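Local coordinates for hypothetical protein (Streptococcus pneumoniae, PDB 2HIY) that is of unknown function, belonging to the DUF1697 family of conserved bacterial proteins and built round two four-stranded antiparallel sheets, at residues D[38-50]-D[169-181]. Residues are numbered along the deposited sequence; the frame is centred on the assembly and turned at random. Where two conformers were deposited one is given.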
# COMPACT_ATOMS: atom_id res chain seq x y z
N LYS D 38 1.47 -10.48 -37.22
CA LYS D 38 0.64 -9.32 -36.91
C LYS D 38 0.35 -9.23 -35.41
O LYS D 38 -0.81 -9.08 -34.97
CB LYS D 38 -0.65 -9.33 -37.74
CG LYS D 38 -0.40 -9.18 -39.26
CD LYS D 38 -1.70 -8.80 -39.97
CE LYS D 38 -1.49 -8.37 -41.42
NZ LYS D 38 -1.16 -9.51 -42.31
N VAL D 39 1.42 -9.33 -34.63
CA VAL D 39 1.30 -9.41 -33.18
C VAL D 39 1.01 -8.03 -32.58
O VAL D 39 1.74 -7.08 -32.83
CB VAL D 39 2.55 -10.03 -32.52
CG1 VAL D 39 2.31 -10.23 -31.03
CG2 VAL D 39 2.88 -11.37 -33.16
N GLU D 40 -0.05 -7.96 -31.78
CA GLU D 40 -0.48 -6.73 -31.13
C GLU D 40 -0.75 -7.01 -29.66
O GLU D 40 -0.96 -8.16 -29.27
CB GLU D 40 -1.76 -6.20 -31.79
CG GLU D 40 -1.58 -5.90 -33.27
CD GLU D 40 -2.83 -5.37 -33.94
OE1 GLU D 40 -3.77 -4.95 -33.22
OE2 GLU D 40 -2.87 -5.36 -35.19
N SER D 41 -0.70 -5.96 -28.84
CA SER D 41 -1.01 -6.09 -27.41
C SER D 41 -1.99 -5.00 -26.99
O SER D 41 -2.04 -3.91 -27.58
CB SER D 41 0.27 -6.05 -26.55
OG SER D 41 1.00 -4.86 -26.73
N TYR D 42 -2.78 -5.32 -25.97
CA TYR D 42 -3.69 -4.35 -25.38
C TYR D 42 -3.28 -4.19 -23.93
O TYR D 42 -3.19 -5.19 -23.20
CB TYR D 42 -5.14 -4.84 -25.48
CG TYR D 42 -6.11 -3.97 -24.71
CD1 TYR D 42 -6.30 -2.63 -25.06
CD2 TYR D 42 -6.81 -4.46 -23.61
CE1 TYR D 42 -7.20 -1.81 -24.34
CE2 TYR D 42 -7.68 -3.67 -22.88
CZ TYR D 42 -7.86 -2.35 -23.25
OH TYR D 42 -8.74 -1.56 -22.53
N ILE D 43 -3.00 -2.95 -23.55
CA ILE D 43 -2.57 -2.58 -22.20
C ILE D 43 -1.39 -3.46 -21.75
O ILE D 43 -0.58 -3.85 -22.58
CB ILE D 43 -3.77 -2.42 -21.16
CG1 ILE D 43 -4.56 -3.72 -20.95
CG2 ILE D 43 -4.66 -1.22 -21.57
CD1 ILE D 43 -5.69 -3.64 -19.89
N ASN D 44 -1.30 -3.77 -20.46
CA ASN D 44 -0.07 -4.36 -19.92
C ASN D 44 -0.33 -5.62 -19.09
O ASN D 44 0.62 -6.23 -18.57
CB ASN D 44 0.73 -3.31 -19.13
CG ASN D 44 2.23 -3.60 -19.10
OD1 ASN D 44 2.80 -4.12 -20.06
ND2 ASN D 44 2.88 -3.23 -18.00
N SER D 45 -1.59 -6.04 -19.00
CA SER D 45 -1.94 -7.16 -18.14
C SER D 45 -1.79 -8.51 -18.81
O SER D 45 -2.00 -9.54 -18.17
CB SER D 45 -3.39 -7.05 -17.64
OG SER D 45 -4.31 -7.06 -18.72
N GLY D 46 -1.43 -8.51 -20.08
CA GLY D 46 -1.21 -9.77 -20.79
C GLY D 46 -2.35 -10.12 -21.72
O GLY D 46 -3.01 -11.15 -21.55
N ASN D 47 -2.54 -9.29 -22.75
CA ASN D 47 -3.59 -9.47 -23.75
C ASN D 47 -2.90 -9.31 -25.08
O ASN D 47 -2.58 -8.16 -25.48
CB ASN D 47 -4.68 -8.40 -23.60
CG ASN D 47 -5.25 -8.37 -22.21
OD1 ASN D 47 -5.92 -9.31 -21.79
ND2 ASN D 47 -4.95 -7.31 -21.46
N ILE D 48 -2.62 -10.43 -25.73
CA ILE D 48 -1.87 -10.48 -26.98
C ILE D 48 -2.75 -11.01 -28.08
O ILE D 48 -3.57 -11.91 -27.84
CB ILE D 48 -0.61 -11.42 -26.83
CG1 ILE D 48 0.41 -10.74 -25.93
CG2 ILE D 48 0.03 -11.75 -28.19
CD1 ILE D 48 1.31 -9.71 -26.69
N PHE D 49 -2.60 -10.47 -29.28
CA PHE D 49 -3.35 -10.91 -30.42
C PHE D 49 -2.38 -11.20 -31.55
O PHE D 49 -1.40 -10.47 -31.74
CB PHE D 49 -4.37 -9.83 -30.84
CG PHE D 49 -5.23 -9.42 -29.70
CD1 PHE D 49 -6.43 -10.09 -29.41
CD2 PHE D 49 -4.76 -8.47 -28.79
CE1 PHE D 49 -7.18 -9.75 -28.28
CE2 PHE D 49 -5.49 -8.13 -27.65
CZ PHE D 49 -6.72 -8.79 -27.39
N PHE D 50 -2.65 -12.27 -32.27
CA PHE D 50 -1.77 -12.64 -33.37
C PHE D 50 -2.55 -13.45 -34.40
O PHE D 50 -3.64 -13.94 -34.10
CB PHE D 50 -0.55 -13.42 -32.87
CG PHE D 50 -0.87 -14.78 -32.33
CD1 PHE D 50 -0.91 -15.91 -33.15
CD2 PHE D 50 -1.09 -14.95 -30.96
CE1 PHE D 50 -1.22 -17.19 -32.65
CE2 PHE D 50 -1.39 -16.21 -30.45
CZ PHE D 50 -1.44 -17.34 -31.29
N ARG D 169 -10.84 -11.28 -16.55
CA ARG D 169 -10.91 -9.96 -17.17
C ARG D 169 -12.25 -9.33 -16.86
O ARG D 169 -13.27 -10.01 -16.81
CB ARG D 169 -10.77 -10.07 -18.70
CG ARG D 169 -9.42 -10.67 -19.16
CD ARG D 169 -8.30 -9.67 -18.87
NE ARG D 169 -6.97 -10.08 -19.36
CZ ARG D 169 -6.03 -10.67 -18.63
NH1 ARG D 169 -6.26 -11.01 -17.38
NH2 ARG D 169 -4.86 -10.96 -19.20
N ASN D 170 -12.27 -8.04 -16.63
CA ASN D 170 -13.56 -7.39 -16.44
C ASN D 170 -14.35 -7.33 -17.75
O ASN D 170 -13.82 -7.60 -18.85
CB ASN D 170 -13.44 -6.04 -15.73
CG ASN D 170 -12.64 -5.03 -16.51
OD1 ASN D 170 -12.73 -4.94 -17.73
ND2 ASN D 170 -11.90 -4.18 -15.77
N ALA D 171 -15.63 -7.00 -17.65
CA ALA D 171 -16.46 -6.97 -18.83
C ALA D 171 -16.00 -5.99 -19.87
O ALA D 171 -16.17 -6.22 -21.06
CB ALA D 171 -17.91 -6.68 -18.44
N LYS D 172 -15.45 -4.86 -19.44
CA LYS D 172 -14.96 -3.87 -20.41
C LYS D 172 -13.78 -4.44 -21.21
O LYS D 172 -13.71 -4.25 -22.43
CB LYS D 172 -14.61 -2.57 -19.69
CG LYS D 172 -15.85 -1.77 -19.30
CD LYS D 172 -15.53 -0.36 -18.84
CE LYS D 172 -16.79 0.52 -18.84
NZ LYS D 172 -17.85 0.01 -17.94
N THR D 173 -12.89 -5.16 -20.53
CA THR D 173 -11.76 -5.78 -21.23
C THR D 173 -12.19 -6.98 -22.08
O THR D 173 -11.65 -7.20 -23.17
CB THR D 173 -10.66 -6.15 -20.23
OG1 THR D 173 -10.32 -4.97 -19.47
CG2 THR D 173 -9.42 -6.70 -20.92
N PHE D 174 -13.19 -7.73 -21.61
CA PHE D 174 -13.80 -8.79 -22.42
C PHE D 174 -14.25 -8.16 -23.76
O PHE D 174 -13.94 -8.70 -24.83
CB PHE D 174 -14.97 -9.37 -21.63
CG PHE D 174 -15.79 -10.40 -22.35
CD1 PHE D 174 -15.53 -11.76 -22.19
CD2 PHE D 174 -16.87 -10.00 -23.14
CE1 PHE D 174 -16.34 -12.70 -22.81
CE2 PHE D 174 -17.66 -10.95 -23.76
CZ PHE D 174 -17.40 -12.28 -23.59
N ASP D 175 -14.97 -7.05 -23.71
CA ASP D 175 -15.39 -6.37 -24.94
C ASP D 175 -14.19 -6.01 -25.81
O ASP D 175 -14.17 -6.29 -27.02
CB ASP D 175 -16.23 -5.13 -24.64
CG ASP D 175 -17.61 -5.47 -24.13
OD1 ASP D 175 -18.06 -6.60 -24.36
OD2 ASP D 175 -18.24 -4.59 -23.51
N LYS D 176 -13.19 -5.40 -25.18
CA LYS D 176 -11.99 -4.95 -25.93
C LYS D 176 -11.30 -6.14 -26.61
O LYS D 176 -10.84 -6.01 -27.75
CB LYS D 176 -11.02 -4.22 -25.01
CG LYS D 176 -9.75 -3.74 -25.73
CD LYS D 176 -10.09 -2.73 -26.81
CE LYS D 176 -8.83 -2.23 -27.51
NZ LYS D 176 -9.14 -1.33 -28.66
N ILE D 177 -11.20 -7.28 -25.93
CA ILE D 177 -10.68 -8.51 -26.54
C ILE D 177 -11.44 -8.84 -27.82
O ILE D 177 -10.84 -9.12 -28.84
CB ILE D 177 -10.66 -9.69 -25.52
CG1 ILE D 177 -9.57 -9.45 -24.49
CG2 ILE D 177 -10.48 -11.06 -26.22
CD1 ILE D 177 -9.77 -10.19 -23.15
N GLY D 178 -12.76 -8.78 -27.79
CA GLY D 178 -13.53 -9.06 -28.99
C GLY D 178 -13.24 -8.04 -30.09
O GLY D 178 -13.12 -8.40 -31.25
N GLN D 179 -13.08 -6.77 -29.71
CA GLN D 179 -12.81 -5.72 -30.70
C GLN D 179 -11.43 -5.93 -31.32
O GLN D 179 -11.23 -5.77 -32.54
CB GLN D 179 -12.90 -4.35 -30.03
CG GLN D 179 -14.35 -3.96 -29.73
CD GLN D 179 -14.48 -2.83 -28.71
OE1 GLN D 179 -13.51 -2.13 -28.39
NE2 GLN D 179 -15.69 -2.65 -28.19
N MSE D 180 -10.46 -6.30 -30.49
CA MSE D 180 -9.09 -6.52 -30.99
C MSE D 180 -9.00 -7.74 -31.89
O MSE D 180 -8.16 -7.77 -32.81
CB MSE D 180 -8.09 -6.63 -29.84
CG MSE D 180 -7.85 -5.34 -29.04
SE MSE D 180 -6.79 -4.06 -30.01
CE MSE D 180 -5.06 -4.91 -29.74
N LEU D 181 -9.84 -8.75 -31.65
CA LEU D 181 -9.91 -9.95 -32.49
C LEU D 181 -10.53 -9.69 -33.85
O LEU D 181 -10.18 -10.35 -34.82
CB LEU D 181 -10.71 -11.05 -31.78
CG LEU D 181 -9.98 -11.86 -30.71
CD1 LEU D 181 -10.97 -12.71 -29.95
CD2 LEU D 181 -8.92 -12.76 -31.37
O HOH W 1 -5.47 -7.11 -32.73
O HOH W 2 -10.35 -2.49 -20.64
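Tyr42 and Phe49, on the hairpin of strands 39-41 and 47-52, lie with their rings against helix 171-182, which follows the last strand of the other antiparallel sheet; the C-terminal helix thus packs on the first sheet and joins the two halves of the chain. Strand 47-50 and the helix run nearly parallel, 18° apart. Met180, a selenomethionine, sets CB over the centre of the Phe49 ring, 3.5 Å from the centroid, in a CH-pi contact. Its chain bends at both later torsions, which brings Met180 CE back to 3.7 Å from Phe49 CD2 and close to Glu40 OE1, while SE makes an oblique Met-aromatic contact. Leu181 CD2 meets the ring edge. One turn earlier, Lys176 CG makes a second CH-pi contact, 3.3 Å from the Tyr42 centroid and 8° off the normal; Ile43 CG2 covers the opposite face, and a water in the ring plane links Tyr42 OH to Thr173 OG1. At the hairpin loop the contact turns polar, with Asn47 and Arg169 both buried. Their amide and guanidinium planes are nearly perpendicular, and Arg169 NE donates to an in-plane lone pair of Asn47 OD1, 2.8 Å away and fairly straight (162°). Arg169 NH2 also donates to Gly46 O, from above the carbonyl plane, and to Val11 O, just past strand 5-10. Asn47 ND2 donates in the amide plane to Tyr42 O and, by a shorter, more bent bond of 2.8 Å, to Ser45 OG, which lies over one face of the Arg169 guanidinium.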